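Local coordinates for uncharacterized protein (Pyrococcus horikoshii, PDB 2P8T) that is of unknown function, though its family is loosely linked to ATP binding and aminoacyl-tRNA ligase activity, at residues Leu128-Asp132 and Asn133-Phe137; Asp140-Leu144 and Lys145-Pro149; Pro149-Ala152 and Lys153-Asp157. All coordinates share one frame; numbering follows the deposited sequence.

Interaction 1 of 3, residues Leu128-Asp132 and Asn133-Phe137; sequences LTVKD and NEIVF
Leu-128 and Phe-137 meet where this beta hairpin with a two-residue type I' turn opens: CD2 of Leu-128 sits over the centre of the Phe-137 ring, 4.0 Å from its centroid and 12° off the normal, a CH-pi contact. The same leucine also packs its CB against Ile-135 CG2 (3.6 Å), the two side chains crossing at about a right angle. Chi1 (-59°) sets its CG anti to the carbonyl carbon, and the turn about chi2 brings CD2 over the ring. With an alanine here, the methyls packed on Ile-135 CG2 and on the face of the Phe-137 ring would probably be missed, leaving both groups short of a partner. On the sheet face that carries Thr-129 and Val-136, their CG2 methyls touch at 3.7 Å, and Val-136 CG2 also approaches Lys-131 CB.

Behind these side chains runs the antiparallel ladder. Thr-129 and Val-136 form a hydrogen-bonded pair, with Val-136 N to Thr-129 O at 2.8 Å and Thr-129 N to Val-136 O at 3.0 Å. Lys-131 and Glu-134 form the next, closing the turn through Asp-132 and Asn-133, both in left-handed backbone conformations. Asp-160 accepts a bond from Asn-133 N, and Val-164 lies against Val-130 and Ile-135. Polar backbone bonds thus set the register, while the side-chain contacts of Leu-128 with Ile-135 and Phe-137 are apolar.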
ATOM      1  N   LEU A 128      -7.963  -8.011   7.887  1.00 18.07           N
ATOM      2  CA  LEU A 128      -9.279  -8.006   8.528  1.00 18.69           C
ATOM      3  C   LEU A 128     -10.344  -7.894   7.449  1.00 18.62           C
ATOM      4  O   LEU A 128     -10.027  -7.672   6.288  1.00 17.95           O
ATOM      5  CB  LEU A 128      -9.381  -6.825   9.496  1.00 18.87           C
ATOM      6  CG  LEU A 128      -8.357  -6.748  10.647  1.00 22.29           C
ATOM      7  CD1 LEU A 128      -7.414  -5.602  10.446  1.00 23.49           C
ATOM      8  CD2 LEU A 128      -9.097  -6.629  11.975  1.00 24.93           C
ATOM      9  N   THR A 129     -11.603  -8.024   7.851  1.00 18.94           N
ATOM     10  CA  THR A 129     -12.718  -7.795   6.951  1.00 20.67           C
ATOM     11  C   THR A 129     -13.669  -6.779   7.613  1.00 21.30           C
ATOM     12  O   THR A 129     -13.416  -6.314   8.743  1.00 20.42           O
ATOM     13  CB  THR A 129     -13.402  -9.120   6.534  1.00 19.86           C
ATOM     14  OG1 THR A 129     -14.330  -8.888   5.472  1.00 23.04           O
ATOM     15  CG2 THR A 129     -14.110  -9.805   7.706  1.00 19.52           C
ATOM     16  N   VAL A 130     -14.718  -6.390   6.887  1.00 22.38           N
ATOM     17  CA  VAL A 130     -15.686  -5.406   7.397  1.00 22.99           C
ATOM     18  C   VAL A 130     -17.061  -6.053   7.421  1.00 23.72           C
ATOM     19  O   VAL A 130     -17.523  -6.554   6.405  1.00 23.48           O
ATOM     20  CB  VAL A 130     -15.689  -4.090   6.558  1.00 23.49           C
ATOM     21  CG1 VAL A 130     -16.642  -3.069   7.175  1.00 21.69           C
ATOM     22  CG2 VAL A 130     -14.283  -3.481   6.501  1.00 24.17           C
ATOM     23  N   LYS A 131     -17.678  -6.091   8.601  1.00 24.89           N
ATOM     24  CA  LYS A 131     -19.021  -6.643   8.783  1.00 27.00           C
ATOM     25  C   LYS A 131     -19.832  -5.707   9.685  1.00 27.05           C
ATOM     26  O   LYS A 131     -19.345  -5.289  10.734  1.00 26.07           O
ATOM     27  CB  LYS A 131     -18.940  -8.045   9.410  1.00 27.17           C
ATOM     28  CG  LYS A 131     -20.297  -8.717   9.621  1.00 28.78           C
ATOM     29  CD  LYS A 131     -20.204  -9.972  10.467  1.00 29.70           C
ATOM     30  CE  LYS A 131     -21.578 -10.457  10.867  1.00 34.70           C
ATOM     31  NZ  LYS A 131     -22.344 -10.985   9.702  1.00 38.61           N
ATOM     32  N   ASP A 132     -21.065  -5.389   9.275  1.00 27.65           N
ATOM     33  CA  ASP A 132     -21.947  -4.481  10.046  1.00 28.56           C
ATOM     34  C   ASP A 132     -21.206  -3.172  10.288  1.00 27.71           C
ATOM     35  O   ASP A 132     -21.266  -2.563  11.370  1.00 27.47           O
ATOM     36  CB  ASP A 132     -22.429  -5.143  11.351  1.00 29.57           C
ATOM     37  CG  ASP A 132     -23.803  -4.649  11.802  1.00 33.44           C
ATOM     38  OD1 ASP A 132     -24.611  -4.193  10.948  1.00 37.74           O
ATOM     39  OD2 ASP A 132     -24.078  -4.729  13.022  1.00 36.72           O
ATOM     40  N   ASN A 133     -20.486  -2.762   9.241  1.00 26.91           N
ATOM     41  CA  ASN A 133     -19.725  -1.526   9.192  1.00 27.03           C
ATOM     42  C   ASN A 133     -18.645  -1.383  10.264  1.00 25.85           C
ATOM     43  O   ASN A 133     -18.260  -0.284  10.612  1.00 25.04           O
ATOM     44  CB  ASN A 133     -20.655  -0.312   9.118  1.00 28.23           C
ATOM     45  CG  ASN A 133     -21.606  -0.393   7.936  1.00 31.12           C
ATOM     46  OD1 ASN A 133     -22.762  -0.763   8.097  1.00 37.43           O
ATOM     47  ND2 ASN A 133     -21.103  -0.084   6.728  1.00 34.97           N
ATOM     48  N   GLU A 134     -18.132  -2.512  10.744  1.00 24.49           N
ATOM     49  CA  GLU A 134     -17.017  -2.494  11.704  1.00 23.99           C
ATOM     50  C   GLU A 134     -15.891  -3.367  11.154  1.00 21.85           C
ATOM     51  O   GLU A 134     -16.167  -4.364  10.504  1.00 21.49           O
ATOM     52  CB  GLU A 134     -17.466  -3.019  13.065  1.00 24.53           C
ATOM     53  CG  GLU A 134     -18.723  -2.307  13.616  1.00 28.67           C
ATOM     54  CD  GLU A 134     -18.432  -0.931  14.229  1.00 35.31           C
ATOM     55  OE1 GLU A 134     -17.970  -0.893  15.391  1.00 38.07           O
ATOM     56  OE2 GLU A 134     -18.703   0.113  13.573  1.00 38.40           O
ATOM     57  N   ILE A 135     -14.649  -2.966  11.415  1.00 20.98           N
ATOM     58  CA  ILE A 135     -13.460  -3.741  11.024  1.00 20.00           C
ATOM     59  C   ILE A 135     -13.335  -4.878  12.030  1.00 20.17           C
ATOM     60  O   ILE A 135     -13.254  -4.646  13.249  1.00 20.20           O
ATOM     61  CB  ILE A 135     -12.151  -2.873  11.007  1.00 20.03           C
ATOM     62  CG1 ILE A 135     -12.260  -1.704  10.011  1.00 18.57           C
ATOM     63  CG2 ILE A 135     -10.932  -3.732  10.593  1.00 17.76           C
ATOM     64  CD1 ILE A 135     -11.171  -0.639  10.168  1.00 20.41           C
ATOM     65  N   VAL A 136     -13.329  -6.103  11.526  1.00 20.07           N
ATOM     66  CA  VAL A 136     -13.379  -7.283  12.390  1.00 21.28           C
ATOM     67  C   VAL A 136     -12.354  -8.327  11.968  1.00 21.86           C
ATOM     68  O   VAL A 136     -11.914  -8.345  10.807  1.00 20.29           O
ATOM     69  CB  VAL A 136     -14.790  -7.951  12.413  1.00 20.87           C
ATOM     70  CG1 VAL A 136     -15.845  -7.004  12.945  1.00 21.81           C
ATOM     71  CG2 VAL A 136     -15.193  -8.491  11.041  1.00 22.02           C
ATOM     72  N   PHE A 137     -11.973  -9.178  12.927  1.00 23.02           N
ATOM     73  CA  PHE A 137     -11.150 -10.349  12.633  1.00 25.34           C
ATOM     74  C   PHE A 137     -11.973 -11.385  11.890  1.00 27.23           C
ATOM     75  O   PHE A 137     -13.129 -11.612  12.226  1.00 26.58           O
ATOM     76  CB  PHE A 137     -10.526 -10.907  13.927  1.00 24.55           C
ATOM     77  CG  PHE A 137      -9.505  -9.986  14.522  1.00 24.27           C
ATOM     78  CD1 PHE A 137      -8.211  -9.933  13.993  1.00 23.50           C
ATOM     79  CD2 PHE A 137      -9.836  -9.131  15.570  1.00 23.10           C
ATOM     80  CE1 PHE A 137      -7.264  -9.052  14.503  1.00 21.74           C
ATOM     81  CE2 PHE A 137      -8.881  -8.250  16.095  1.00 24.82           C
ATOM     82  CZ  PHE A 137      -7.583  -8.230  15.556  1.00 24.12           C
TER

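Interaction 2 of 3, residues Asp140-Leu144 and Lys145-Pro149; sequences DFRPL and KEMYP
Leu-144 O gathers the backbone of this turn, accepting from both Tyr-148 N (2.9 Å) and Met-147 N (3.0 Å). The tyrosine N-H comes in almost end-on to the carbonyl, whereas the Met-147 donor stands 48° out of the carbonyl plane. A weak third bond runs from Glu-146 N to Pro-143 O at 3.5 Å. Residues 145-147 have helical backbone angles but lack a regular helical bonding pattern, and Tyr-148 occupies the N-cap position of the helix that follows.

Among the side chains, Leu-144 CD1 packs against Tyr-148 CD2 at 3.9 Å, the two crossing at about a right angle. Pro-143 is met by two side chains: Lys-145 lays its NZ near the proline CB, and Glu-146 CD approaches Pro-143 CD at 4.0 Å. With chi1 at 66°, the lysine CG comes near Pro-143 CB, and a bend at chi4 turns NZ to the ring; NZ also has a long, weak ion pair with Glu-134 OE1. Met-147 SD reaches the edge of the Arg-142 guanidinium, 4.1 Å from NH2. Upstream, Asp-140 OD1 accepts from Arg-142 N at 3.2 Å, making an Asx turn.

This loop links strand 134-136 to helix 149-154. Leu-144 packs against Met-126 and Leu-128 of strand 124-131 and Ala-152 of the helix, while Tyr-148 packs on Met-126 and bonds through its OH to Asp-93.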
ATOM      1  N   ASP A 140     -13.679 -14.994  13.897  1.00 34.73           N
ATOM      2  CA  ASP A 140     -14.698 -14.900  14.934  1.00 33.62           C
ATOM      3  C   ASP A 140     -15.479 -13.606  14.846  1.00 33.21           C
ATOM      4  O   ASP A 140     -16.456 -13.404  15.588  1.00 32.97           O
ATOM      5  CB  ASP A 140     -14.049 -15.012  16.322  1.00 33.83           C
ATOM      6  CG  ASP A 140     -12.937 -14.006  16.542  1.00 33.86           C
ATOM      7  OD1 ASP A 140     -12.680 -13.154  15.666  1.00 32.61           O
ATOM      8  OD2 ASP A 140     -12.306 -14.062  17.617  1.00 35.41           O
ATOM      9  N   PHE A 141     -15.033 -12.718  13.959  1.00 32.30           N
ATOM     10  CA  PHE A 141     -15.718 -11.444  13.708  1.00 31.94           C
ATOM     11  C   PHE A 141     -15.703 -10.478  14.903  1.00 31.62           C
ATOM     12  O   PHE A 141     -16.551  -9.595  15.016  1.00 31.19           O
ATOM     13  CB  PHE A 141     -17.136 -11.682  13.147  1.00 32.29           C
ATOM     14  CG  PHE A 141     -17.154 -12.539  11.904  1.00 32.73           C
ATOM     15  CD1 PHE A 141     -16.776 -12.011  10.671  1.00 32.89           C
ATOM     16  CD2 PHE A 141     -17.520 -13.874  11.969  1.00 34.56           C
ATOM     17  CE1 PHE A 141     -16.777 -12.797   9.513  1.00 33.39           C
ATOM     18  CE2 PHE A 141     -17.519 -14.681  10.819  1.00 34.91           C
ATOM     19  CZ  PHE A 141     -17.143 -14.140   9.588  1.00 34.40           C
ATOM     20  N   ARG A 142     -14.710 -10.628  15.777  1.00 31.16           N
ATOM     21  CA  ARG A 142     -14.490  -9.670  16.858  1.00 31.14           C
ATOM     22  C   ARG A 142     -13.902  -8.362  16.305  1.00 29.84           C
ATOM     23  O   ARG A 142     -13.094  -8.385  15.360  1.00 28.37           O
ATOM     24  CB  ARG A 142     -13.588 -10.286  17.950  1.00 31.38           C
ATOM     25  CG  ARG A 142     -12.148 -10.561  17.497  1.00 34.00           C
ATOM     26  CD  ARG A 142     -11.378 -11.539  18.412  1.00 33.78           C
ATOM     27  NE  ARG A 142      -9.941 -11.443  18.179  1.00 36.64           N
ATOM     28  CZ  ARG A 142      -9.242 -12.183  17.316  1.00 37.09           C
ATOM     29  NH1 ARG A 142      -9.819 -13.135  16.598  1.00 34.81           N
ATOM     30  NH2 ARG A 142      -7.937 -11.962  17.182  1.00 34.94           N
ATOM     31  N   PRO A 143     -14.318  -7.208  16.860  1.00 28.87           N
ATOM     32  CA  PRO A 143     -13.791  -5.956  16.327  1.00 27.95           C
ATOM     33  C   PRO A 143     -12.325  -5.748  16.616  1.00 27.13           C
ATOM     34  O   PRO A 143     -11.844  -6.085  17.707  1.00 26.89           O
ATOM     35  CB  PRO A 143     -14.627  -4.890  17.044  1.00 28.41           C
ATOM     36  CG  PRO A 143     -15.851  -5.632  17.484  1.00 29.78           C
ATOM     37  CD  PRO A 143     -15.322  -6.952  17.904  1.00 29.21           C
ATOM     38  N   LEU A 144     -11.623  -5.224  15.617  1.00 25.52           N
ATOM     39  CA  LEU A 144     -10.279  -4.677  15.775  1.00 24.64           C
ATOM     40  C   LEU A 144     -10.126  -3.680  16.935  1.00 24.68           C
ATOM     41  O   LEU A 144      -9.113  -3.678  17.618  1.00 23.73           O
ATOM     42  CB  LEU A 144      -9.901  -3.942  14.487  1.00 23.86           C
ATOM     43  CG  LEU A 144      -8.600  -3.147  14.467  1.00 23.83           C
ATOM     44  CD1 LEU A 144      -7.395  -4.101  14.638  1.00 23.10           C
ATOM     45  CD2 LEU A 144      -8.487  -2.328  13.184  1.00 24.13           C
ATOM     46  N   LYS A 145     -11.106  -2.791  17.122  1.00 25.23           N
ATOM     47  CA  LYS A 145     -10.942  -1.691  18.087  1.00 26.07           C
ATOM     48  C   LYS A 145     -10.834  -2.151  19.554  1.00 26.02           C
ATOM     49  O   LYS A 145     -10.398  -1.384  20.436  1.00 25.99           O
ATOM     50  CB  LYS A 145     -12.079  -0.666  17.939  1.00 26.79           C
ATOM     51  CG  LYS A 145     -13.431  -1.215  18.312  1.00 27.91           C
ATOM     52  CD  LYS A 145     -14.534  -0.229  17.948  1.00 30.86           C
ATOM     53  CE  LYS A 145     -15.842  -0.953  17.664  1.00 34.41           C
ATOM     54  NZ  LYS A 145     -16.296  -1.858  18.758  1.00 36.65           N
ATOM     55  N   GLU A 146     -11.220  -3.395  19.809  1.00 25.64           N
ATOM     56  CA  GLU A 146     -11.066  -3.985  21.141  1.00 26.67           C
ATOM     57  C   GLU A 146      -9.602  -4.218  21.487  1.00 25.61           C
ATOM     58  O   GLU A 146      -9.205  -4.083  22.640  1.00 26.68           O
ATOM     59  CB  GLU A 146     -11.825  -5.292  21.237  1.00 27.02           C
ATOM     60  CG  GLU A 146     -13.329  -5.117  21.136  1.00 31.38           C
ATOM     61  CD  GLU A 146     -14.081  -6.324  21.628  1.00 35.92           C
ATOM     62  OE1 GLU A 146     -13.564  -7.466  21.488  1.00 37.67           O
ATOM     63  OE2 GLU A 146     -15.200  -6.122  22.156  1.00 38.98           O
ATOM     64  N   MET A 147      -8.799  -4.554  20.479  1.00 23.65           N
ATOM     65  CA  MET A 147      -7.361  -4.772  20.679  1.00 21.04           C
ATOM     66  C   MET A 147      -6.558  -3.527  20.351  1.00 21.28           C
ATOM     67  O   MET A 147      -5.575  -3.239  21.028  1.00 20.09           O
ATOM     68  CB  MET A 147      -6.845  -5.939  19.798  1.00 20.96           C
ATOM     69  CG  MET A 147      -7.438  -7.337  20.090  1.00 20.78           C
ATOM     70  SD  MET A 147      -6.586  -8.711  19.220  1.00 14.56           S
ATOM     71  CE  MET A 147      -4.964  -8.560  20.041  1.00 18.53           C
ATOM     72  N   TYR A 148      -6.947  -2.809  19.281  1.00 21.00           N
ATOM     73  CA  TYR A 148      -6.176  -1.660  18.778  1.00 21.09           C
ATOM     74  C   TYR A 148      -7.045  -0.424  18.482  1.00 22.12           C
ATOM     75  O   TYR A 148      -7.258  -0.053  17.320  1.00 20.31           O
ATOM     76  CB  TYR A 148      -5.359  -2.026  17.526  1.00 21.66           C
ATOM     77  CG  TYR A 148      -4.394  -3.155  17.791  1.00 21.63           C
ATOM     78  CD1 TYR A 148      -3.152  -2.919  18.397  1.00 22.70           C
ATOM     79  CD2 TYR A 148      -4.731  -4.445  17.465  1.00 21.54           C
ATOM     80  CE1 TYR A 148      -2.265  -3.975  18.660  1.00 20.62           C
ATOM     81  CE2 TYR A 148      -3.859  -5.503  17.723  1.00 21.95           C
ATOM     82  CZ  TYR A 148      -2.630  -5.252  18.304  1.00 21.69           C
ATOM     83  OH  TYR A 148      -1.812  -6.332  18.554  1.00 20.16           O
ATOM     84  N   PRO A 149      -7.512   0.244  19.552  1.00 22.33           N
ATOM     85  CA  PRO A 149      -8.468   1.342  19.379  1.00 23.17           C
ATOM     86  C   PRO A 149      -7.935   2.558  18.609  1.00 23.40           C
ATOM     87  O   PRO A 149      -8.673   3.147  17.823  1.00 24.02           O
ATOM     88  CB  PRO A 149      -8.838   1.722  20.829  1.00 23.22           C
ATOM     89  CG  PRO A 149      -7.689   1.235  21.665  1.00 22.00           C
ATOM     90  CD  PRO A 149      -7.132   0.024  20.963  1.00 22.42           C
TER

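Interaction 3 of 3, residues Pro149-Ala152 and Lys153-Asp157; sequences PEVA and KKIVD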
ATOM      1  N   PRO A 149      -7.512   0.244  19.552  1.00 22.33           N
ATOM      2  CA  PRO A 149      -8.468   1.342  19.379  1.00 23.17           C
ATOM      3  C   PRO A 149      -7.935   2.558  18.609  1.00 23.40           C
ATOM      4  O   PRO A 149      -8.673   3.147  17.823  1.00 24.02           O
ATOM      5  CB  PRO A 149      -8.838   1.722  20.829  1.00 23.22           C
ATOM      6  CG  PRO A 149      -7.689   1.235  21.665  1.00 22.00           C
ATOM      7  CD  PRO A 149      -7.132   0.024  20.963  1.00 22.42           C
ATOM      8  N   GLU A 150      -6.684   2.938  18.831  1.00 23.97           N
ATOM      9  CA  GLU A 150      -6.102   4.067  18.117  1.00 25.22           C
ATOM     10  C   GLU A 150      -5.876   3.764  16.627  1.00 25.34           C
ATOM     11  O   GLU A 150      -6.054   4.640  15.766  1.00 24.81           O
ATOM     12  CB  GLU A 150      -4.831   4.568  18.803  1.00 26.38           C
ATOM     13  CG  GLU A 150      -5.081   5.230  20.175  1.00 30.41           C
ATOM     14  CD  GLU A 150      -6.171   6.319  20.151  1.00 33.19           C
ATOM     15  OE1 GLU A 150      -6.146   7.204  19.275  1.00 36.94           O
ATOM     16  OE2 GLU A 150      -7.060   6.290  21.029  1.00 36.45           O
ATOM     17  N   VAL A 151      -5.512   2.518  16.325  1.00 23.88           N
ATOM     18  CA  VAL A 151      -5.348   2.086  14.936  1.00 23.63           C
ATOM     19  C   VAL A 151      -6.676   2.131  14.188  1.00 23.54           C
ATOM     20  O   VAL A 151      -6.765   2.734  13.121  1.00 24.50           O
ATOM     21  CB  VAL A 151      -4.740   0.642  14.857  1.00 23.23           C
ATOM     22  CG1 VAL A 151      -4.697   0.150  13.414  1.00 23.47           C
ATOM     23  CG2 VAL A 151      -3.336   0.627  15.476  1.00 21.22           C
ATOM     24  N   ALA A 152      -7.691   1.480  14.750  1.00 24.18           N
ATOM     25  CA  ALA A 152      -9.025   1.405  14.158  1.00 24.30           C
ATOM     26  C   ALA A 152      -9.587   2.798  13.859  1.00 25.68           C
ATOM     27  O   ALA A 152     -10.177   3.034  12.790  1.00 23.94           O
ATOM     28  CB  ALA A 152      -9.969   0.615  15.057  1.00 24.40           C
ATOM     29  N   LYS A 153      -9.357   3.725  14.783  1.00 26.65           N
ATOM     30  CA  LYS A 153      -9.912   5.078  14.644  1.00 28.54           C
ATOM     31  C   LYS A 153      -9.354   5.858  13.450  1.00 27.80           C
ATOM     32  O   LYS A 153     -10.025   6.747  12.920  1.00 28.11           O
ATOM     33  CB  LYS A 153      -9.770   5.867  15.958  1.00 27.98           C
ATOM     34  CG  LYS A 153     -10.901   5.571  16.941  1.00 30.99           C
ATOM     35  CD  LYS A 153     -10.751   6.338  18.248  1.00 31.52           C
ATOM     36  CE  LYS A 153     -11.621   7.601  18.290  1.00 36.07           C
ATOM     37  NZ  LYS A 153     -13.047   7.293  18.658  1.00 38.31           N
ATOM     38  N   LYS A 154      -8.137   5.516  13.030  1.00 27.28           N
ATOM     39  CA  LYS A 154      -7.463   6.170  11.912  1.00 26.60           C
ATOM     40  C   LYS A 154      -7.877   5.637  10.545  1.00 25.23           C
ATOM     41  O   LYS A 154      -7.656   6.294   9.524  1.00 25.56           O
ATOM     42  CB  LYS A 154      -5.941   6.043  12.063  1.00 27.54           C
ATOM     43  CG  LYS A 154      -5.356   6.939  13.148  1.00 30.23           C
ATOM     44  CD  LYS A 154      -3.855   7.212  12.929  1.00 33.60           C
ATOM     45  CE  LYS A 154      -3.606   8.096  11.703  1.00 35.05           C
ATOM     46  NZ  LYS A 154      -2.183   8.549  11.578  1.00 38.68           N
ATOM     47  N   ILE A 155      -8.454   4.444  10.528  1.00 23.53           N
ATOM     48  CA  ILE A 155      -8.794   3.787   9.283  1.00 22.43           C
ATOM     49  C   ILE A 155     -10.159   4.290   8.803  1.00 22.94           C
ATOM     50  O   ILE A 155     -11.143   4.294   9.558  1.00 23.41           O
ATOM     51  CB  ILE A 155      -8.742   2.251   9.415  1.00 22.19           C
ATOM     52  CG1 ILE A 155      -7.311   1.817   9.772  1.00 19.22           C
ATOM     53  CG2 ILE A 155      -9.159   1.571   8.097  1.00 20.39           C
ATOM     54  CD1 ILE A 155      -7.186   0.371  10.244  1.00 18.15           C
ATOM     55  N   VAL A 156     -10.188   4.735   7.554  1.00 23.02           N
ATOM     56  CA  VAL A 156     -11.379   5.325   6.947  1.00 24.18           C
ATOM     57  C   VAL A 156     -11.576   4.724   5.558  1.00 24.98           C
ATOM     58  O   VAL A 156     -10.785   3.871   5.129  1.00 24.20           O
ATOM     59  CB  VAL A 156     -11.252   6.886   6.859  1.00 24.22           C
ATOM     60  CG1 VAL A 156     -11.076   7.497   8.246  1.00 24.53           C
ATOM     61  CG2 VAL A 156     -10.063   7.313   5.972  1.00 24.23           C
ATOM     62  N   ASP A 157     -12.616   5.163   4.847  1.00 25.11           N
ATOM     63  CA  ASP A 157     -12.829   4.740   3.456  1.00 25.98           C
ATOM     64  C   ASP A 157     -13.019   3.217   3.305  1.00 26.06           C
ATOM     65  O   ASP A 157     -12.425   2.590   2.419  1.00 25.06           O
ATOM     66  CB  ASP A 157     -11.684   5.251   2.557  1.00 26.34           C
ATOM     67  CG  ASP A 157     -11.997   5.130   1.063  1.00 28.59           C
ATOM     68  OD1 ASP A 157     -13.199   5.082   0.694  1.00 29.65           O
ATOM     69  OD2 ASP A 157     -11.041   5.094   0.254  1.00 28.21           O
TER
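Val-151 and Ile-155, one helical turn apart, lie side by side and point the same way along and just past helix 149-154, a short helix packed on the five-stranded antiparallel sheet. The backbone bonds change from a four-residue to a three-residue span. Lys-153 N reaches back four residues to Pro-149 O at 3.2 Å, an alpha-helical step. The next two bonds span only three residues: Lys-154 N to Val-151 O at 3.1 Å and Ile-155 N to Ala-152 O at 3.2 Å. In both, the donor stands well out of the carbonyl plane, by 58° at Val-151 O and 63° at Ala-152 O. Ile-155 and Val-156 then have extended backbone angles.

The apolar contacts belong to the face turned toward the sheet. Val-151 packs on Val-90 and Ile-166, and Ile-155 on Val-164, Ile-166 and Ala-99, so both residues are buried.

The lysines use their aliphatic parts locally and send their ends away. Lys-153 passes its CG 3.4 Å from Pro-149 O, and Lys-154 brings its CG to 3.6 Å from Glu-150 O before its NZ bonds to Gly-89 O on strand 88-92, tying the helix to an outermost strand of the sheet.

Ile-155 has CG1 beside its own backbone N (chi1 -62°), which carries the branch back along the helix until CD1 rests 4.0 Å from Val-151 CG1.

The three contacts follow one another along residues 128-157. Interaction 1 is a partly buried hairpin of the sheet, interaction 2 a surface loop, and interaction 3 the short helix that returns the chain over the sheet, partly buried through Val-151 and Ile-155. Interactions 1 and 2 are stitched by probable backbone bonds, Ile-135 O with Leu-144 N and Phe-137 N with Arg-142 O, and the Phe-137 ring also makes a cation-pi contact with Arg-142. Interaction 3 shares Pro-149 with interaction 2 and otherwise meets its neighbours by packing: Ile-155 touches Ile-135, and Ala-152 touches Leu-144 and Lys-145. Paired strand bonds govern the first, a shared carbonyl acceptor the second, and shortening helical steps the third.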